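Local coordinates for protein (sliding clamp) (Enterobacteria phage RB69, PDB 1B77) that probably encircles DNA as a ring of three subunits and tethers the phage replicative polymerase to its template, making synthesis processive, at residues A[109-123]-A[189-201]. Sequence-based numbering, arbitrary orientation.
Sequences FPVASVITEIKAEDL and IQPGNYKVMLWGA
Leu198 O is gripped by two backbone amides: Ser113 N at 2.7 Å, lying in the carbonyl plane, and Val114 N at 3.1 Å, tilted slightly from it. Ser113 and Val114 both face Leu198, a classic beta bulge at the start of strand 114-118. The side chain of the first bulge residue extends the pairing: Ser113 OG, anti to the carbonyl carbon (chi1 -56°), accepts a hydrogen bond from Gly200 N.

The loop leading into the bulge packs on Trp199. Pro110 CG stands 3.5 Å from the centroid of the five-membered indole ring, close to its normal, a CH-pi contact over the face. Phe109 CZ meets Trp199 CB, while CE2 of the same ring approaches Met197 CB.

From the bulge onward the strands run antiparallel, with Val114, Thr116 and Ile118 in hydrogen-bonded pairs with Leu198, Val196 and Tyr194. Within this chain, strand 114-118 is thereby an outermost strand of an antiparallel sheet in the C-terminal half of gp45, a DNA polymerase processivity factor; strand 204-210 flanks 194-201 across its other edge. The bonds differ in geometry: Tyr194 N approaches Ile118 O at a C=O...N angle of 166°, whereas Val196 N meets Thr116 O at 131°, well above the carbonyl plane. Packing is tight there, Thr116 CG2 lying 3.3 Å from Val196 CB, and Thr116 OG1 bonds to Thr170 OG1.

Where the strand gives way to helix 120-132, Asn193 OD1 accepts a hydrogen bond from Ala120 N at 2.9 Å, the donor lying above the amide plane. One water bridges the same junction, donating to Ala120 O and accepting from Gly192 N. One turn into the helix, Leu123 CD2 reaches Ile189 CG2 (3.6 Å) and Tyr194 CE1 (3.7 Å).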
loop_
_atom_site.group_PDB
_atom_site.type_symbol
_atom_site.label_atom_id
_atom_site.label_comp_id
_atom_site.label_asym_id
_atom_site.label_seq_id
_atom_site.Cartn_x
_atom_site.Cartn_y
_atom_site.Cartn_z
ATOM N N PHE A 109 34.747 -15.418 -13.457
ATOM C CA PHE A 109 33.937 -15.995 -14.527
ATOM C C PHE A 109 34.759 -16.437 -15.738
ATOM O O PHE A 109 35.598 -15.692 -16.238
ATOM C CB PHE A 109 32.874 -14.992 -14.972
ATOM C CG PHE A 109 31.767 -15.598 -15.791
ATOM C CD1 PHE A 109 30.762 -16.347 -15.183
ATOM C CD2 PHE A 109 31.733 -15.435 -17.173
ATOM C CE1 PHE A 109 29.741 -16.922 -15.940
ATOM C CE2 PHE A 109 30.719 -16.005 -17.938
ATOM C CZ PHE A 109 29.722 -16.749 -17.324
ATOM N N PRO A 110 34.522 -17.660 -16.222
ATOM C CA PRO A 110 35.262 -18.166 -17.388
ATOM C C PRO A 110 35.027 -17.359 -18.661
ATOM O O PRO A 110 34.132 -16.517 -18.719
ATOM C CB PRO A 110 34.758 -19.606 -17.510
ATOM C CG PRO A 110 33.371 -19.536 -16.920
ATOM C CD PRO A 110 33.608 -18.691 -15.702
ATOM N N VAL A 111 35.842 -17.610 -19.684
ATOM C CA VAL A 111 35.688 -16.907 -20.954
ATOM C C VAL A 111 34.333 -17.299 -21.540
ATOM O O VAL A 111 33.993 -18.481 -21.616
ATOM C CB VAL A 111 36.820 -17.272 -21.937
ATOM C CG1 VAL A 111 36.927 -18.787 -22.070
ATOM C CG2 VAL A 111 36.557 -16.626 -23.299
ATOM N N ALA A 112 33.562 -16.301 -21.953
ATOM C CA ALA A 112 32.224 -16.533 -22.484
ATOM C C ALA A 112 32.146 -17.352 -23.767
ATOM O O ALA A 112 33.009 -17.260 -24.640
ATOM C CB ALA A 112 31.510 -15.194 -22.677
ATOM N N SER A 113 31.094 -18.155 -23.866
ATOM C CA SER A 113 30.867 -18.983 -25.035
ATOM C C SER A 113 30.150 -18.110 -26.052
ATOM O O SER A 113 30.363 -18.242 -27.256
ATOM C CB SER A 113 30.001 -20.193 -24.672
ATOM O OG SER A 113 30.573 -20.936 -23.610
ATOM N N VAL A 114 29.289 -17.219 -25.556
ATOM C CA VAL A 114 28.544 -16.291 -26.410
ATOM C C VAL A 114 28.243 -15.026 -25.621
ATOM O O VAL A 114 27.986 -15.085 -24.415
ATOM C CB VAL A 114 27.178 -16.846 -26.850
ATOM C CG1 VAL A 114 26.848 -16.342 -28.245
ATOM C CG2 VAL A 114 27.158 -18.347 -26.771
ATOM N N ILE A 115 28.246 -13.886 -26.301
ATOM C CA ILE A 115 27.956 -12.620 -25.646
ATOM C C ILE A 115 26.766 -11.929 -26.287
ATOM O O ILE A 115 26.661 -11.871 -27.508
ATOM C CB ILE A 115 29.154 -11.647 -25.724
ATOM C CG1 ILE A 115 30.365 -12.234 -24.989
ATOM C CG2 ILE A 115 28.766 -10.302 -25.131
ATOM C CD1 ILE A 115 31.625 -11.372 -25.081
ATOM N N THR A 116 25.865 -11.414 -25.460
ATOM C CA THR A 116 24.701 -10.676 -25.950
ATOM C C THR A 116 24.462 -9.543 -24.963
ATOM O O THR A 116 25.338 -9.235 -24.152
ATOM C CB THR A 116 23.424 -11.565 -26.053
ATOM O OG1 THR A 116 22.326 -10.777 -26.534
ATOM C CG2 THR A 116 23.056 -12.159 -24.703
ATOM N N GLU A 117 23.290 -8.920 -25.025
ATOM C CA GLU A 117 22.989 -7.828 -24.118
ATOM C C GLU A 117 21.503 -7.522 -24.059
ATOM O O GLU A 117 20.766 -7.795 -24.998
ATOM C CB GLU A 117 23.752 -6.574 -24.539
ATOM C CG GLU A 117 23.233 -5.880 -25.785
ATOM C CD GLU A 117 24.098 -4.689 -26.174
ATOM O OE1 GLU A 117 24.511 -3.927 -25.269
ATOM O OE2 GLU A 117 24.363 -4.504 -27.383
ATOM N N ILE A 118 21.072 -6.956 -22.942
ATOM C CA ILE A 118 19.674 -6.601 -22.755
ATOM C C ILE A 118 19.600 -5.151 -22.270
ATOM O O ILE A 118 20.338 -4.750 -21.370
ATOM C CB ILE A 118 19.011 -7.551 -21.732
ATOM C CG1 ILE A 118 17.528 -7.222 -21.584
ATOM C CG2 ILE A 118 19.755 -7.482 -20.401
ATOM C CD1 ILE A 118 16.727 -8.331 -20.923
ATOM N N LYS A 119 18.723 -4.370 -22.892
ATOM C CA LYS A 119 18.554 -2.966 -22.537
ATOM C C LYS A 119 17.663 -2.833 -21.310
ATOM O O LYS A 119 16.891 -3.742 -20.998
ATOM C CB LYS A 119 17.928 -2.199 -23.707
ATOM C CG LYS A 119 18.720 -2.260 -25.009
ATOM C CD LYS A 119 17.981 -1.533 -26.123
ATOM C CE LYS A 119 18.790 -1.504 -27.414
ATOM N NZ LYS A 119 20.106 -0.832 -27.216
ATOM N N ALA A 120 17.765 -1.690 -20.637
ATOM C CA ALA A 120 16.992 -1.401 -19.432
ATOM C C ALA A 120 15.480 -1.633 -19.536
ATOM O O ALA A 120 14.897 -2.277 -18.666
ATOM C CB ALA A 120 17.264 0.029 -18.976
ATOM N N GLU A 121 14.836 -1.116 -20.580
ATOM C CA GLU A 121 13.387 -1.302 -20.719
ATOM C C GLU A 121 13.033 -2.760 -21.004
ATOM O O GLU A 121 12.067 -3.300 -20.452
ATOM C CB GLU A 121 12.826 -0.418 -21.835
ATOM C CG GLU A 121 13.136 1.062 -21.684
ATOM C CD GLU A 121 12.244 1.925 -22.565
ATOM O OE1 GLU A 121 11.860 1.451 -23.666
ATOM O OE2 GLU A 121 11.934 3.073 -22.157
ATOM N N ASP A 122 13.812 -3.390 -21.876
ATOM C CA ASP A 122 13.594 -4.788 -22.213
ATOM C C ASP A 122 13.673 -5.634 -20.936
ATOM O O ASP A 122 12.804 -6.468 -20.689
ATOM C CB ASP A 122 14.638 -5.231 -23.240
ATOM C CG ASP A 122 14.488 -4.496 -24.565
ATOM O OD1 ASP A 122 13.443 -3.837 -24.763
ATOM O OD2 ASP A 122 15.402 -4.584 -25.415
ATOM N N LEU A 123 14.703 -5.409 -20.122
ATOM C CA LEU A 123 14.847 -6.145 -18.866
ATOM C C LEU A 123 13.632 -5.862 -17.990
ATOM O O LEU A 123 13.016 -6.773 -17.435
ATOM C CB LEU A 123 16.109 -5.713 -18.117
ATOM C CG LEU A 123 16.254 -6.301 -16.702
ATOM C CD1 LEU A 123 16.347 -7.822 -16.782
ATOM C CD2 LEU A 123 17.490 -5.730 -16.028
ATOM N N ILE A 189 18.231 -9.023 -10.631
ATOM C CA ILE A 189 19.003 -7.970 -11.282
ATOM C C ILE A 189 18.328 -6.605 -11.169
ATOM O O ILE A 189 17.186 -6.444 -11.592
ATOM C CB ILE A 189 19.179 -8.293 -12.782
ATOM C CG1 ILE A 189 20.086 -9.508 -12.951
ATOM C CG2 ILE A 189 19.752 -7.104 -13.516
ATOM C CD1 ILE A 189 19.452 -10.799 -12.542
ATOM N N GLN A 190 19.030 -5.618 -10.623
ATOM C CA GLN A 190 18.449 -4.281 -10.502
ATOM C C GLN A 190 18.313 -3.648 -11.895
ATOM O O GLN A 190 19.012 -4.035 -12.820
ATOM C CB GLN A 190 19.320 -3.392 -9.596
ATOM C CG GLN A 190 20.704 -3.062 -10.151
ATOM C CD GLN A 190 21.446 -2.038 -9.299
ATOM O OE1 GLN A 190 22.449 -1.477 -9.724
ATOM N NE2 GLN A 190 20.960 -1.803 -8.093
ATOM N N PRO A 191 17.406 -2.675 -12.066
ATOM C CA PRO A 191 17.245 -2.049 -13.386
ATOM C C PRO A 191 18.513 -1.463 -14.014
ATOM O O PRO A 191 19.348 -0.886 -13.331
ATOM C CB PRO A 191 16.172 -0.989 -13.138
ATOM C CG PRO A 191 16.302 -0.698 -11.676
ATOM C CD PRO A 191 16.483 -2.071 -11.095
ATOM N N GLY A 192 18.646 -1.635 -15.328
ATOM C CA GLY A 192 19.811 -1.129 -16.042
ATOM C C GLY A 192 20.099 -1.873 -17.339
ATOM O O GLY A 192 19.369 -2.799 -17.709
ATOM N N ASN A 193 21.161 -1.456 -18.031
ATOM C CA ASN A 193 21.588 -2.075 -19.284
ATOM C C ASN A 193 22.672 -3.096 -18.944
ATOM O O ASN A 193 23.600 -2.801 -18.183
ATOM C CB ASN A 193 22.173 -1.025 -20.230
ATOM C CG ASN A 193 21.166 0.040 -20.620
ATOM O OD1 ASN A 193 20.164 -0.244 -21.272
ATOM N ND2 ASN A 193 21.434 1.274 -20.221
ATOM N N TYR A 194 22.568 -4.293 -19.506
ATOM C CA TYR A 194 23.544 -5.318 -19.201
ATOM C C TYR A 194 24.161 -6.039 -20.384
ATOM O O TYR A 194 23.504 -6.300 -21.385
ATOM C CB TYR A 194 22.926 -6.380 -18.286
ATOM C CG TYR A 194 22.503 -5.868 -16.936
ATOM C CD1 TYR A 194 21.316 -5.148 -16.775
ATOM C CD2 TYR A 194 23.312 -6.070 -15.822
ATOM C CE1 TYR A 194 20.954 -4.643 -15.525
ATOM C CE2 TYR A 194 22.959 -5.568 -14.574
ATOM C CZ TYR A 194 21.786 -4.857 -14.434
ATOM O OH TYR A 194 21.453 -4.364 -13.192
ATOM N N LYS A 195 25.442 -6.350 -20.238
ATOM C CA LYS A 195 26.166 -7.132 -21.222
ATOM C C LYS A 195 25.921 -8.547 -20.695
ATOM O O LYS A 195 26.177 -8.819 -19.525
ATOM C CB LYS A 195 27.663 -6.806 -21.182
ATOM C CG LYS A 195 28.510 -7.730 -22.046
ATOM C CD LYS A 195 29.897 -7.147 -22.323
ATOM C CE LYS A 195 30.699 -6.954 -21.048
ATOM N NZ LYS A 195 32.053 -6.384 -21.330
ATOM N N VAL A 196 25.411 -9.435 -21.537
ATOM C CA VAL A 196 25.120 -10.800 -21.108
ATOM C C VAL A 196 26.113 -11.814 -21.650
ATOM O O VAL A 196 26.184 -12.040 -22.852
ATOM C CB VAL A 196 23.714 -11.217 -21.559
ATOM C CG1 VAL A 196 23.392 -12.622 -21.049
ATOM C CG2 VAL A 196 22.699 -10.204 -21.061
ATOM N N MET A 197 26.868 -12.432 -20.755
ATOM C CA MET A 197 27.855 -13.425 -21.153
ATOM C C MET A 197 27.430 -14.828 -20.722
ATOM O O MET A 197 27.293 -15.113 -19.530
ATOM C CB MET A 197 29.203 -13.058 -20.552
ATOM C CG MET A 197 29.645 -11.669 -20.962
ATOM S SD MET A 197 31.070 -11.122 -20.061
ATOM C CE MET A 197 30.291 -10.454 -18.575
ATOM N N LEU A 198 27.227 -15.694 -21.708
ATOM C CA LEU A 198 26.789 -17.062 -21.464
ATOM C C LEU A 198 27.930 -18.067 -21.620
ATOM O O LEU A 198 28.724 -17.987 -22.561
ATOM C CB LEU A 198 25.650 -17.392 -22.422
ATOM C CG LEU A 198 24.528 -16.349 -22.391
ATOM C CD1 LEU A 198 23.594 -16.552 -23.566
ATOM C CD2 LEU A 198 23.780 -16.449 -21.075
ATOM N N TRP A 199 28.003 -19.018 -20.695
ATOM C CA TRP A 199 29.063 -20.015 -20.719
ATOM C C TRP A 199 28.601 -21.436 -20.486
ATOM O O TRP A 199 27.823 -21.712 -19.573
ATOM C CB TRP A 199 30.110 -19.687 -19.665
ATOM C CG TRP A 199 31.111 -20.779 -19.471
ATOM C CD1 TRP A 199 32.114 -21.131 -20.324
ATOM C CD2 TRP A 199 31.226 -21.645 -18.336
ATOM N NE1 TRP A 199 32.852 -22.155 -19.788
ATOM C CE2 TRP A 199 32.333 -22.487 -18.564
ATOM C CE3 TRP A 199 30.509 -21.781 -17.139
ATOM C CZ2 TRP A 199 32.737 -23.461 -17.648
ATOM C CZ3 TRP A 199 30.913 -22.753 -16.223
ATOM C CH2 TRP A 199 32.018 -23.574 -16.485
ATOM N N GLY A 200 29.127 -22.339 -21.305
ATOM C CA GLY A 200 28.785 -23.741 -21.191
ATOM C C GLY A 200 30.000 -24.606 -21.460
ATOM O O GLY A 200 30.705 -24.409 -22.445
ATOM N N ALA A 201 30.253 -25.554 -20.566
ATOM C CA ALA A 201 31.376 -26.478 -20.698
ATOM C C ALA A 201 30.894 -27.802 -20.142
ATOM O O ALA A 201 31.002 -28.060 -18.945
ATOM C CB ALA A 201 32.581 -25.982 -19.906
HETATM O O HOH W 1 15.969 -2.304 -16.204
#